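Local coordinates for nisin immunity protein (Lactococcus lactis subsp. lactis, PDB 5XHB), which takes part in immunity against externally supplied nisin, as a lipoprotein of the bacterial cell membrane, at residues F46-V52 with V68-N74; I87-Y92 with L106-F111. All coordinates share one frame; numbering follows the deposited sequence.

Contact 1. Residues F46-V52 with V68-N74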
# COMPACT_ATOMS: atom_id res chain seq x y z
N PHE A 46 -1.08 -26.08 -4.20
CA PHE A 46 0.27 -25.70 -4.61
C PHE A 46 1.08 -25.38 -3.36
O PHE A 46 0.51 -25.14 -2.30
CB PHE A 46 0.25 -24.49 -5.56
CG PHE A 46 0.09 -23.17 -4.85
CD1 PHE A 46 -1.16 -22.74 -4.43
CD2 PHE A 46 1.19 -22.37 -4.60
CE1 PHE A 46 -1.30 -21.52 -3.76
CE2 PHE A 46 1.05 -21.15 -3.93
CZ PHE A 46 -0.19 -20.73 -3.51
N TYR A 47 2.40 -25.36 -3.51
CA TYR A 47 3.30 -25.07 -2.41
C TYR A 47 4.47 -24.26 -2.94
O TYR A 47 5.18 -24.70 -3.85
CB TYR A 47 3.80 -26.37 -1.75
CG TYR A 47 4.67 -26.17 -0.54
CD1 TYR A 47 6.03 -25.92 -0.66
CD2 TYR A 47 4.13 -26.26 0.74
CE1 TYR A 47 6.83 -25.74 0.45
CE2 TYR A 47 4.93 -26.09 1.87
CZ TYR A 47 6.28 -25.83 1.71
OH TYR A 47 7.08 -25.65 2.81
N LYS A 48 4.68 -23.07 -2.39
CA LYS A 48 5.78 -22.22 -2.83
C LYS A 48 6.47 -21.58 -1.63
O LYS A 48 5.82 -21.03 -0.76
CB LYS A 48 5.26 -21.15 -3.80
CG LYS A 48 6.31 -20.14 -4.26
CD LYS A 48 7.38 -20.78 -5.13
CE LYS A 48 8.10 -19.73 -5.97
NZ LYS A 48 9.38 -20.24 -6.56
N LEU A 49 7.79 -21.68 -1.59
CA LEU A 49 8.53 -21.03 -0.53
C LEU A 49 9.26 -19.81 -1.07
O LEU A 49 9.97 -19.90 -2.07
CB LEU A 49 9.52 -22.00 0.13
CG LEU A 49 10.27 -21.42 1.33
CD1 LEU A 49 10.37 -22.44 2.46
CD2 LEU A 49 11.66 -20.98 0.91
N LEU A 50 9.08 -18.68 -0.41
CA LEU A 50 9.77 -17.46 -0.78
C LEU A 50 10.55 -16.95 0.41
O LEU A 50 10.10 -17.05 1.55
CB LEU A 50 8.79 -16.38 -1.26
CG LEU A 50 7.98 -16.69 -2.53
CD1 LEU A 50 7.08 -15.52 -2.88
CD2 LEU A 50 8.90 -17.00 -3.69
N ILE A 51 11.72 -16.38 0.14
CA ILE A 51 12.54 -15.75 1.16
C ILE A 51 12.65 -14.27 0.85
O ILE A 51 13.12 -13.89 -0.22
CB ILE A 51 13.94 -16.37 1.23
CG1 ILE A 51 13.84 -17.88 1.51
CG2 ILE A 51 14.77 -15.67 2.29
CD1 ILE A 51 15.20 -18.59 1.55
N VAL A 52 12.19 -13.42 1.76
CA VAL A 52 12.07 -12.00 1.45
C VAL A 52 12.83 -11.10 2.42
O VAL A 52 12.62 -11.14 3.62
CB VAL A 52 10.60 -11.54 1.46
CG1 VAL A 52 10.47 -10.20 0.74
CG2 VAL A 52 9.71 -12.58 0.79
N VAL A 68 12.46 -12.71 5.98
CA VAL A 68 11.35 -13.51 6.47
C VAL A 68 11.06 -14.59 5.43
O VAL A 68 11.15 -14.34 4.22
CB VAL A 68 10.10 -12.66 6.77
CG1 VAL A 68 9.64 -11.94 5.53
CG2 VAL A 68 8.97 -13.53 7.32
N THR A 69 10.76 -15.80 5.90
CA THR A 69 10.46 -16.92 5.02
C THR A 69 8.96 -17.11 4.94
O THR A 69 8.28 -17.21 5.96
CB THR A 69 11.12 -18.22 5.51
OG1 THR A 69 12.53 -18.01 5.65
CG2 THR A 69 10.87 -19.35 4.53
N LEU A 70 8.44 -17.14 3.72
CA LEU A 70 7.01 -17.32 3.51
C LEU A 70 6.73 -18.65 2.84
O LEU A 70 7.30 -18.96 1.79
CB LEU A 70 6.43 -16.20 2.67
CG LEU A 70 6.60 -14.77 3.17
CD1 LEU A 70 5.97 -13.84 2.15
CD2 LEU A 70 5.96 -14.59 4.55
N VAL A 71 5.85 -19.43 3.44
CA VAL A 71 5.35 -20.61 2.76
C VAL A 71 3.93 -20.33 2.24
O VAL A 71 3.00 -20.15 3.03
CB VAL A 71 5.35 -21.83 3.69
CG1 VAL A 71 4.58 -22.98 3.07
CG2 VAL A 71 6.79 -22.24 3.99
N LEU A 72 3.80 -20.28 0.91
CA LEU A 72 2.53 -20.06 0.24
C LEU A 72 1.92 -21.41 -0.11
O LEU A 72 2.53 -22.20 -0.82
CB LEU A 72 2.71 -19.23 -1.04
CG LEU A 72 3.73 -18.09 -0.96
CD1 LEU A 72 3.86 -17.39 -2.31
CD2 LEU A 72 3.30 -17.12 0.09
N ASN A 73 0.73 -21.67 0.39
CA ASN A 73 0.21 -23.03 0.35
C ASN A 73 -1.29 -23.09 0.14
O ASN A 73 -2.06 -22.86 1.07
CB ASN A 73 0.58 -23.73 1.65
CG ASN A 73 0.38 -25.24 1.59
OD1 ASN A 73 0.32 -25.84 0.50
ND2 ASN A 73 0.29 -25.86 2.75
N ASN A 74 -1.67 -23.41 -1.10
CA ASN A 74 -3.05 -23.65 -1.52
C ASN A 74 -3.92 -22.41 -1.58
O ASN A 74 -3.69 -21.44 -0.87
CB ASN A 74 -3.72 -24.67 -0.61
CG ASN A 74 -2.92 -25.94 -0.50
OD1 ASN A 74 -2.21 -26.32 -1.43
ND2 ASN A 74 -3.01 -26.60 0.65

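Contact 2. Residues I87-Y92 with L106-F111. With SO4 (sulfate ion), chain B.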
# COMPACT_ATOMS: atom_id res chain seq x y z
N ILE A 87 -0.83 -18.64 3.95
CA ILE A 87 0.45 -17.98 4.09
C ILE A 87 1.00 -18.31 5.47
O ILE A 87 0.48 -17.82 6.48
CB ILE A 87 0.39 -16.44 3.96
CG1 ILE A 87 -0.47 -16.01 2.76
CG2 ILE A 87 1.81 -15.89 3.84
CD1 ILE A 87 0.09 -16.39 1.42
N ASN A 88 2.06 -19.10 5.51
CA ASN A 88 2.59 -19.61 6.77
C ASN A 88 1.45 -20.23 7.56
O ASN A 88 0.79 -21.13 7.05
CB ASN A 88 3.32 -18.52 7.55
CG ASN A 88 4.67 -18.19 6.92
OD1 ASN A 88 4.97 -18.70 5.84
ND2 ASN A 88 5.48 -17.37 7.58
N ASP A 89 1.19 -19.75 8.77
CA ASP A 89 0.15 -20.35 9.61
C ASP A 89 -1.19 -19.62 9.52
O ASP A 89 -2.07 -19.86 10.33
CB ASP A 89 0.61 -20.38 11.08
CG ASP A 89 0.86 -18.99 11.64
OD1 ASP A 89 1.27 -18.10 10.87
OD2 ASP A 89 0.63 -18.78 12.85
N ARG A 90 -1.35 -18.74 8.53
CA ARG A 90 -2.58 -17.97 8.41
C ARG A 90 -3.19 -18.12 7.03
O ARG A 90 -2.68 -18.84 6.18
CB ARG A 90 -2.31 -16.49 8.68
CG ARG A 90 -1.90 -16.20 10.12
CD ARG A 90 -0.94 -15.03 10.16
NE ARG A 90 -0.73 -14.53 11.51
CZ ARG A 90 -0.44 -13.27 11.79
NH1 ARG A 90 -0.34 -12.37 10.82
NH2 ARG A 90 -0.26 -12.89 13.05
N TYR A 91 -4.30 -17.41 6.82
CA TYR A 91 -4.98 -17.35 5.53
C TYR A 91 -5.25 -15.90 5.18
O TYR A 91 -5.70 -15.13 6.02
CB TYR A 91 -6.30 -18.12 5.56
CG TYR A 91 -6.16 -19.57 5.97
CD1 TYR A 91 -6.13 -19.93 7.31
CD2 TYR A 91 -6.07 -20.57 5.02
CE1 TYR A 91 -6.02 -21.25 7.69
CE2 TYR A 91 -5.96 -21.90 5.39
CZ TYR A 91 -5.93 -22.23 6.73
OH TYR A 91 -5.82 -23.55 7.11
N TYR A 92 -4.97 -15.52 3.93
CA TYR A 92 -5.19 -14.14 3.53
C TYR A 92 -6.00 -14.10 2.26
O TYR A 92 -5.75 -14.87 1.33
CB TYR A 92 -3.85 -13.42 3.35
CG TYR A 92 -3.20 -13.05 4.65
CD1 TYR A 92 -2.32 -13.92 5.28
CD2 TYR A 92 -3.47 -11.83 5.27
CE1 TYR A 92 -1.73 -13.59 6.50
CE2 TYR A 92 -2.88 -11.48 6.47
CZ TYR A 92 -2.01 -12.37 7.08
OH TYR A 92 -1.43 -12.04 8.27
N LEU A 106 -0.56 -7.82 1.04
CA LEU A 106 0.00 -8.53 2.19
C LEU A 106 1.22 -7.80 2.76
O LEU A 106 2.13 -7.44 2.01
CB LEU A 106 0.40 -9.95 1.77
CG LEU A 106 1.01 -10.82 2.88
CD1 LEU A 106 -0.02 -11.04 3.98
CD2 LEU A 106 1.52 -12.14 2.31
N ARG A 107 1.23 -7.60 4.07
CA ARG A 107 2.35 -6.96 4.75
C ARG A 107 3.34 -7.99 5.30
O ARG A 107 2.95 -8.89 6.05
CB ARG A 107 1.87 -6.06 5.89
CG ARG A 107 0.99 -4.89 5.45
CD ARG A 107 1.60 -4.15 4.28
NE ARG A 107 1.07 -2.79 4.12
CZ ARG A 107 0.63 -2.30 2.96
NH1 ARG A 107 0.60 -3.08 1.88
NH2 ARG A 107 0.21 -1.05 2.89
N LEU A 108 4.60 -7.84 4.93
CA LEU A 108 5.68 -8.71 5.39
C LEU A 108 5.80 -8.70 6.91
O LEU A 108 6.12 -9.71 7.53
CB LEU A 108 6.98 -8.23 4.76
CG LEU A 108 7.93 -9.17 4.02
CD1 LEU A 108 7.19 -10.20 3.19
CD2 LEU A 108 8.83 -8.30 3.15
N GLN A 109 5.51 -7.55 7.51
CA GLN A 109 5.65 -7.34 8.94
C GLN A 109 4.76 -8.27 9.75
O GLN A 109 5.03 -8.51 10.93
CB GLN A 109 5.36 -5.88 9.31
CG GLN A 109 6.43 -4.89 8.86
CD GLN A 109 6.36 -4.53 7.37
OE1 GLN A 109 5.42 -4.91 6.66
NE2 GLN A 109 7.36 -3.79 6.90
N ASN A 110 3.70 -8.78 9.13
CA ASN A 110 2.82 -9.75 9.80
C ASN A 110 3.58 -10.98 10.31
O ASN A 110 3.16 -11.62 11.28
CB ASN A 110 1.72 -10.24 8.85
CG ASN A 110 0.77 -9.13 8.43
OD1 ASN A 110 0.81 -8.03 8.97
ND2 ASN A 110 -0.10 -9.42 7.46
N PHE A 111 4.67 -11.33 9.64
CA PHE A 111 5.38 -12.56 9.94
C PHE A 111 6.74 -12.30 10.59
O PHE A 111 7.61 -13.16 10.58
CB PHE A 111 5.55 -13.38 8.66
CG PHE A 111 4.28 -13.47 7.85
CD1 PHE A 111 3.35 -14.46 8.12
CD2 PHE A 111 4.01 -12.55 6.86
CE1 PHE A 111 2.17 -14.54 7.40
CE2 PHE A 111 2.83 -12.62 6.13
CZ PHE A 111 1.91 -13.61 6.40
S SO4 B . -0.49 -0.98 -1.00
O1 SO4 B . -1.76 -0.65 -1.68
O2 SO4 B . -0.39 -0.21 0.23
O3 SO4 B . -0.43 -2.40 -0.67
O4 SO4 B . 0.59 -0.62 -1.91

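Contact 1. Residues F46-V52 with V68-N74
Phe46 holds CG between its backbone N and carbonyl carbon (chi1 80°), which swings the ring across to the strand 68-74. The ring rests obliquely on Leu72 and on the main chain of Asn74. Phe46 CE2 is 3.8 Å from Leu72 CB, and Phe46 CE1 is 3.3 Å from Asn74 N. Tyr47 lies on the face that carries Leu49 and Val71. Its CG is trans to the backbone N (chi1 -176°), and the ring runs diagonally to Val71. Tyr47 CE2 lies 3.4 Å from Val71 CG1, a close fit. The Tyr47 hydroxyl oxygen sits near both Val71 methyls.

On the face that carries Leu50, Val52, Leu70 and Leu72, branch ends meet on similar diagonals. Leu50 CD1 touches Leu72 CD1 at 3.8 Å, and Val52 CG2 approaches Leu70 CD1 at 4.2 Å. This face is largely buried: Leu50 also packs on Tyr17 and Leu72 on Ile87. On the face of Tyr47, Leu49 CD1 touches both Thr69 CG2 and Val71 CG2, in a more exposed setting.

The backbones are joined by pairs of bonds at Lys48-Leu72, Leu50-Leu70 and Val52-Val68. The bond from Leu70 N to Leu50 O is short (2.7 Å) and almost straight (173°). The pattern changes at Asn74, whose phi is positive. Asn74 N makes a weak bond to Phe46 O. Phe46 N instead bonds to the side-chain oxygen Asn74 OD1 at 3.0 Å, in the carbonyl plane. Asn74 ND2 is held by the Tyr76 hydroxyl, which helps fix the amide's rotation.

Alternating hydrogen-bonded and non-hydrogen-bonded pairs, with one mainly apolar face turned inward, mark this as neighbouring antiparallel strands, 39-53 and 67-78, of the N-terminal beta sheet.

Contact 2. Residues I87-Y92 with L106-F111
Ile87 and Arg90 close a type II' turn with backbone bonds in both directions, and the segment 106-111, with its short 3-10 turn at 108-110, keeps its backbone well apart from it, so side chains make the contact. Leu106 CD1 stands over the centre of one face of the Tyr92 ring, 3.6 Å from the ring centroid, in a CH-pi contact. It approaches almost along the ring normal (4° off). Leu106 reaches there because CG is trans to the backbone N (chi1 180°). The other methyl, CD2, points to Ile87 CG2.

Phe111 brings CZ, the far end of its ring, against both Ile87 and Tyr92. Phe111 CZ is 3.4 Å from Ile87 CG2 and 3.6 Å from Tyr92 CE1. The two rings are oblique, with planes at 65°.

The turn makes a tight two-residue beta hairpin of strands 83-87 and 90-96, and Asn88 and Asp89 form its tip. Asn88 ND2 lies 3.6 Å from Phe111 CD1. The Asn88 amide is gripped at both ends by the neighbouring strand, OD1 by Val71 N and ND2 by Thr69 O.

Arg90 reaches out across its strand toward Asn110, bent at chi2. Its NH1 gives a 2.8 Å hydrogen bond to Tyr92 OH, with the oxygen tilted from the guanidinium plane, and also lies against Asn110 CB. Asn110 ND2 is bonded to Asp31 OD1, which also accepts Arg107 N.

Arg107 points away from the hairpin. NH1 and NH2 bond to two oxygens of a sulfate ion, probably from the crystallisation liquor, at the edge of the guanidinium. Leu207 N, Thr208 and Tyr134 also bind this sulfate.

From the N terminus, contact 1 comes first. Strand 39-53 leaves through short strand 59-60 and returns as 67-78, so the pairing closes the excursion 53-67. Contact 2 follows in series. The chain turns at 87-90, runs out along strand 90-96, and comes back at 106-111, closing the connection 93-105. The two loops neither nest nor cross. They still touch, with centres about 10 Å apart: Leu108 packs on Val52 and Val68, and Phe111 on Val68 and Leu70. The return segment thus lies on the buried face of the first sheet. Beyond it the chain continues, through unmodelled residues 112-118, to the second sheet.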